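Local coordinates for pyridoxamine 5'-phosphate oxidase-related, FMN-binding (Mycobacterium smegmatis, PDB 3F7E), which probably binds the deazaflavin coenzyme F420 and uses it to reduce its substrates, aflatoxins possibly among them, at residues V2-Y8 against P123-K128; Q30-M34 against Q52-N56. All blocks are in the same frame, centred on the assembly; numbering follows the deposited sequence.

Interaction 1 of 2, residues V2-Y8 against P123-K128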
loop_
_atom_site.group_PDB
_atom_site.type_symbol
_atom_site.label_atom_id
_atom_site.label_comp_id
_atom_site.label_asym_id
_atom_site.label_seq_id
_atom_site.Cartn_x
_atom_site.Cartn_y
_atom_site.Cartn_z
ATOM N N VAL A 2 2.207 13.170 -17.183
ATOM C CA VAL A 2 1.437 11.907 -17.345
ATOM C C VAL A 2 -0.021 12.131 -16.943
ATOM O O VAL A 2 -0.303 12.592 -15.840
ATOM C CB VAL A 2 2.049 10.773 -16.492
ATOM C CG1 VAL A 2 2.000 11.121 -15.025
ATOM C CG2 VAL A 2 1.335 9.452 -16.753
ATOM N N ALA A 3 -0.951 11.802 -17.831
ATOM C CA ALA A 3 -2.364 12.073 -17.553
ATOM C C ALA A 3 -2.999 11.019 -16.636
ATOM O O ALA A 3 -2.752 9.827 -16.833
ATOM C CB ALA A 3 -3.136 12.197 -18.858
ATOM N N VAL A 4 -3.787 11.469 -15.638
ATOM C CA VAL A 4 -4.697 10.595 -14.832
ATOM C C VAL A 4 -5.587 9.947 -15.892
ATOM O O VAL A 4 -6.260 10.676 -16.628
ATOM C CB VAL A 4 -5.409 11.354 -13.717
ATOM C CG1 VAL A 4 -6.060 10.363 -12.772
ATOM C CG2 VAL A 4 -4.399 12.195 -12.943
ATOM N N PRO A 5 -5.812 8.629 -15.830
ATOM C CA PRO A 5 -7.016 8.028 -16.419
ATOM C C PRO A 5 -8.402 8.571 -16.170
ATOM O O PRO A 5 -8.659 9.071 -15.092
ATOM C CB PRO A 5 -6.996 6.566 -15.906
ATOM C CG PRO A 5 -5.660 6.340 -15.322
ATOM C CD PRO A 5 -5.070 7.670 -14.996
ATOM N N GLU A 6 -9.272 8.524 -17.184
ATOM C CA GLU A 6 -10.084 9.660 -17.564
ATOM C C GLU A 6 -11.140 9.256 -16.520
ATOM O O GLU A 6 -11.530 8.082 -16.455
ATOM C CB GLU A 6 -10.639 9.435 -18.987
ATOM C CG GLU A 6 -11.695 10.420 -19.537
ATOM C CD GLU A 6 -11.996 10.169 -21.038
ATOM O OE1 GLU A 6 -12.417 11.105 -21.757
ATOM O OE2 GLU A 6 -11.800 9.028 -21.514
ATOM N N GLY A 7 -11.531 10.175 -15.654
ATOM C CA GLY A 7 -12.529 9.860 -14.629
ATOM C C GLY A 7 -12.078 9.198 -13.328
ATOM O O GLY A 7 -12.935 8.793 -12.531
ATOM N N TYR A 8 -10.764 9.092 -13.098
ATOM C CA TYR A 8 -10.206 8.512 -11.864
ATOM C C TYR A 8 -9.497 9.543 -10.982
ATOM O O TYR A 8 -9.124 9.241 -9.828
ATOM C CB TYR A 8 -9.270 7.336 -12.194
ATOM C CG TYR A 8 -10.007 6.071 -12.566
ATOM C CD1 TYR A 8 -10.521 5.907 -13.846
ATOM C CD2 TYR A 8 -10.198 5.037 -11.637
ATOM C CE1 TYR A 8 -11.211 4.761 -14.203
ATOM C CE2 TYR A 8 -10.895 3.872 -12.000
ATOM C CZ TYR A 8 -11.393 3.749 -13.286
ATOM O OH TYR A 8 -12.080 2.622 -13.706
ATOM N N PRO A 123 3.899 12.081 -10.510
ATOM C CA PRO A 123 3.555 10.807 -11.121
ATOM C C PRO A 123 4.305 10.511 -12.411
ATOM O O PRO A 123 4.508 11.412 -13.254
ATOM C CB PRO A 123 2.042 10.922 -11.372
ATOM C CG PRO A 123 1.569 11.883 -10.315
ATOM C CD PRO A 123 2.689 12.903 -10.292
ATOM N N THR A 124 4.657 9.232 -12.573
ATOM C CA THR A 124 5.241 8.697 -13.811
ATOM C C THR A 124 4.317 7.691 -14.484
ATOM O O THR A 124 4.476 7.425 -15.670
ATOM C CB THR A 124 6.592 8.012 -13.543
ATOM O OG1 THR A 124 6.383 7.015 -12.546
ATOM C CG2 THR A 124 7.659 9.014 -13.101
ATOM N N ALA A 125 3.341 7.145 -13.756
ATOM C CA ALA A 125 2.441 6.133 -14.315
ATOM C C ALA A 125 1.200 6.004 -13.433
ATOM O O ALA A 125 1.260 6.210 -12.218
ATOM C CB ALA A 125 3.141 4.757 -14.438
ATOM N N PHE A 126 0.096 5.641 -14.081
ATOM C CA PHE A 126 -1.161 5.327 -13.419
ATOM C C PHE A 126 -1.695 3.989 -13.912
ATOM O O PHE A 126 -1.598 3.673 -15.096
ATOM C CB PHE A 126 -2.227 6.379 -13.733
ATOM C CG PHE A 126 -1.894 7.748 -13.248
ATOM C CD1 PHE A 126 -1.248 8.662 -14.072
ATOM C CD2 PHE A 126 -2.223 8.130 -11.947
ATOM C CE1 PHE A 126 -0.962 9.940 -13.629
ATOM C CE2 PHE A 126 -1.923 9.428 -11.478
ATOM C CZ PHE A 126 -1.291 10.329 -12.340
ATOM N N SER A 127 -2.335 3.237 -13.012
ATOM C CA SER A 127 -3.071 2.039 -13.407
ATOM C C SER A 127 -4.328 1.898 -12.562
ATOM O O SER A 127 -4.301 2.098 -11.360
ATOM C CB SER A 127 -2.232 0.767 -13.221
ATOM O OG SER A 127 -2.975 -0.362 -13.661
ATOM N N LYS A 128 -5.425 1.541 -13.224
ATOM C CA LYS A 128 -6.702 1.316 -12.546
ATOM C C LYS A 128 -7.343 -0.021 -12.978
ATOM O O LYS A 128 -8.546 -0.262 -12.764
ATOM C CB LYS A 128 -7.671 2.509 -12.702
ATOM C CG LYS A 128 -7.859 3.098 -14.128
ATOM C CD LYS A 128 -8.617 2.157 -15.047
ATOM C CE LYS A 128 -8.770 2.766 -16.436
ATOM N NZ LYS A 128 -9.425 1.832 -17.425
#
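Two aromatic rings, Tyr8 and Phe126, each take an aliphatic group of the opposite segment over one face. On Tyr8 it is the Lys128 chain: CG stands 3.6 Å from the Tyr8 ring centroid and 6° off its normal, a CH-pi contact. Lys128 crosses the ring at about a right angle to the tyrosine side chain; Lys128 CB lies near Tyr8 CE2, and Lys128 CD near Tyr8 CZ and OH. Its chi1 of 48° sets CG between the backbone N and the carbonyl carbon, and the bend at chi2 (70°) lays the chain across the ring face. Pro5 O lies in plane at the edge of the same ring.

Phe126 has Val4 CA over one face, 4.0 Å from its ring centroid and offset toward the rim. Around that ring Val2 CG1 meets Phe126 CE1 at 3.5 Å, and Val4 CG2 meets Phe126 CZ at 3.7 Å. At the base of the side chain Pro5 CD packs on Phe126 CB at 3.4 Å. At the far end Val2 CG1 also reaches Pro123 CB at 3.7 Å.

Strand 76-88 runs beside 123-127, where Thr124 and Ala125 both pair with Arg80 in a classic beta bulge. Arg75 makes a cation-pi contact with Tyr8.

No hydrogen bond joins the two segments. The irregular N-terminal arm therefore lies against the last strand through apolar and CH-pi contacts, rather than by adding a strand to the sheet.

Interaction 2 of 2, residues Q30-M34 against Q52-N56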
loop_
_atom_site.group_PDB
_atom_site.type_symbol
_atom_site.label_atom_id
_atom_site.label_comp_id
_atom_site.label_asym_id
_atom_site.label_seq_id
_atom_site.Cartn_x
_atom_site.Cartn_y
_atom_site.Cartn_z
ATOM N N GLN A 30 8.971 -1.159 1.621
ATOM C CA GLN A 30 8.292 -0.645 2.806
ATOM C C GLN A 30 6.984 -0.024 2.298
ATOM O O GLN A 30 6.996 0.622 1.250
ATOM C CB GLN A 30 9.154 0.468 3.460
ATOM C CG GLN A 30 8.495 1.032 4.672
ATOM C CD GLN A 30 9.387 1.896 5.499
ATOM O OE1 GLN A 30 8.893 2.811 6.150
ATOM N NE2 GLN A 30 10.694 1.618 5.504
ATOM N N VAL A 31 5.873 -0.166 3.038
ATOM C CA VAL A 31 4.628 0.486 2.632
ATOM C C VAL A 31 3.874 0.921 3.890
ATOM O O VAL A 31 3.774 0.176 4.886
ATOM C CB VAL A 31 3.790 -0.424 1.682
ATOM C CG1 VAL A 31 3.407 -1.737 2.344
ATOM C CG2 VAL A 31 2.556 0.282 1.188
ATOM N N ASN A 32 3.314 2.118 3.839
ATOM C CA ASN A 32 2.650 2.720 4.995
ATOM C C ASN A 32 1.412 3.480 4.550
ATOM O O ASN A 32 1.430 4.179 3.529
ATOM C CB ASN A 32 3.576 3.717 5.704
ATOM C CG ASN A 32 4.848 3.071 6.171
ATOM O OD1 ASN A 32 4.832 2.332 7.169
ATOM N ND2 ASN A 32 5.953 3.292 5.442
ATOM N N ALA A 33 0.340 3.395 5.334
ATOM C CA ALA A 33 -0.873 4.179 5.074
ATOM C C ALA A 33 -0.573 5.640 5.408
ATOM O O ALA A 33 -0.014 5.945 6.463
ATOM C CB ALA A 33 -2.013 3.655 5.939
HETATM N N MSE A 34 -0.946 6.565 4.513
HETATM C CA MSE A 34 -0.589 8.005 4.609
HETATM C C MSE A 34 -1.773 8.906 4.224
HETATM O O MSE A 34 -2.500 8.577 3.300
HETATM C CB MSE A 34 0.563 8.355 3.623
HETATM C CG MSE A 34 1.822 7.562 3.793
HETATM SE SE MSE A 34 2.730 8.024 5.450
HETATM C CE MSE A 34 4.378 7.088 5.134
ATOM N N GLN A 52 12.812 5.824 8.755
ATOM C CA GLN A 52 13.327 5.031 7.654
ATOM C C GLN A 52 12.714 5.430 6.316
ATOM O O GLN A 52 13.397 5.385 5.295
ATOM C CB GLN A 52 13.112 3.531 7.891
ATOM C CG GLN A 52 13.823 2.657 6.879
ATOM C CD GLN A 52 15.336 2.845 6.884
ATOM O OE1 GLN A 52 15.980 2.851 7.951
ATOM N NE2 GLN A 52 15.915 2.996 5.691
ATOM N N LYS A 53 11.422 5.774 6.308
ATOM C CA LYS A 53 10.769 6.122 5.042
ATOM C C LYS A 53 11.497 7.284 4.362
ATOM O O LYS A 53 11.680 7.296 3.146
ATOM C CB LYS A 53 9.309 6.547 5.260
ATOM C CG LYS A 53 8.473 5.744 6.197
ATOM C CD LYS A 53 7.230 6.539 6.576
ATOM C CE LYS A 53 6.425 5.874 7.675
ATOM N NZ LYS A 53 5.172 6.651 7.915
ATOM N N TYR A 54 11.928 8.264 5.158
ATOM C CA TYR A 54 12.719 9.366 4.629
ATOM C C TYR A 54 14.071 8.918 4.090
ATOM O O TYR A 54 14.460 9.292 2.980
ATOM C CB TYR A 54 12.893 10.453 5.698
ATOM C CG TYR A 54 13.828 11.585 5.351
ATOM C CD1 TYR A 54 13.372 12.693 4.660
ATOM C CD2 TYR A 54 15.160 11.556 5.738
ATOM C CE1 TYR A 54 14.237 13.752 4.350
ATOM C CE2 TYR A 54 16.025 12.586 5.445
ATOM C CZ TYR A 54 15.563 13.684 4.748
ATOM O OH TYR A 54 16.437 14.700 4.466
ATOM N N ARG A 55 14.784 8.110 4.874
ATOM C CA ARG A 55 16.055 7.572 4.394
ATOM C C ARG A 55 15.904 6.782 3.096
ATOM O O ARG A 55 16.750 6.865 2.209
ATOM C CB ARG A 55 16.717 6.722 5.468
ATOM C CG ARG A 55 17.090 7.524 6.672
ATOM C CD ARG A 55 17.934 6.740 7.691
ATOM N NE ARG A 55 17.203 5.692 8.409
ATOM C CZ ARG A 55 16.480 5.875 9.518
ATOM N NH1 ARG A 55 15.901 4.831 10.103
ATOM N NH2 ARG A 55 16.339 7.086 10.058
ATOM N N ASN A 56 14.791 6.054 2.965
ATOM C CA ASN A 56 14.561 5.285 1.740
ATOM C C ASN A 56 14.532 6.226 0.531
ATOM O O ASN A 56 15.180 5.968 -0.509
ATOM C CB ASN A 56 13.233 4.521 1.792
ATOM C CG ASN A 56 13.227 3.404 2.813
ATOM O OD1 ASN A 56 14.273 3.016 3.342
ATOM N ND2 ASN A 56 12.040 2.874 3.071
#
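Lys53 sends its side chain from the helix past three residues of strand 30-34. CB is 3.9 Å from Gln30 OE1, and CG comes closer, 3.0 Å from that same Gln30 OE1. Beyond CG the chain is extended, chi2 to chi4 all near 180°, which carries it on along the strand: Lys53 CD passes Asn32 ND2 at 3.7 Å, and CE is 3.4 Å from Asn32 ND2. Its NZ ends beside the selenium and CE of Met34, a selenomethionine, the two side chains meeting tip to tip; Met34 has a second conformer, so the very short distances there are doubtful.

The side-chain amide of Gln30 is oriented from within its own strand. Asn32 ND2 donates to Gln30 OE1 at 3.1 Å, on a lone pair in the carbonyl plane. Gln30 NE2 lies beside Gln52 CG; it and Asn56 ND2 are two donors, close but not hydrogen-bonded, their amide planes 80° apart. Gln52 NE2 donates to Asn56 OD1 in a nearly straight bond (178°), while Thr22 of strand 18-23 bonds Asn56 ND2.

The axes of segments 30-34 and 52-56 approach to 10.1 Å, with 126° between their N-to-C directions. Lys53 also touches His47 of strand 43-48, and Glu78 of the second subunit bonds Val31 N.

Both contacts reach the same antiparallel sheet, at different places: their centres are 22 Å apart and their nearest atoms about 14 Å, so they do not touch. Interaction 1 brings the two chain ends together, the arm before helix 9-13 lying on the final strand, 116-127. Interaction 2 falls between those ends in sequence and is much more local, with 17 residues between 30-34 and 52-56. In the sheet, strand 29-34 is one of the two outermost strands within this chain, with three strands between it and 116-127. One contact therefore fixes the termini at the surface, whereas the other sets helix 52-59 on an edge strand that the second subunit also reaches.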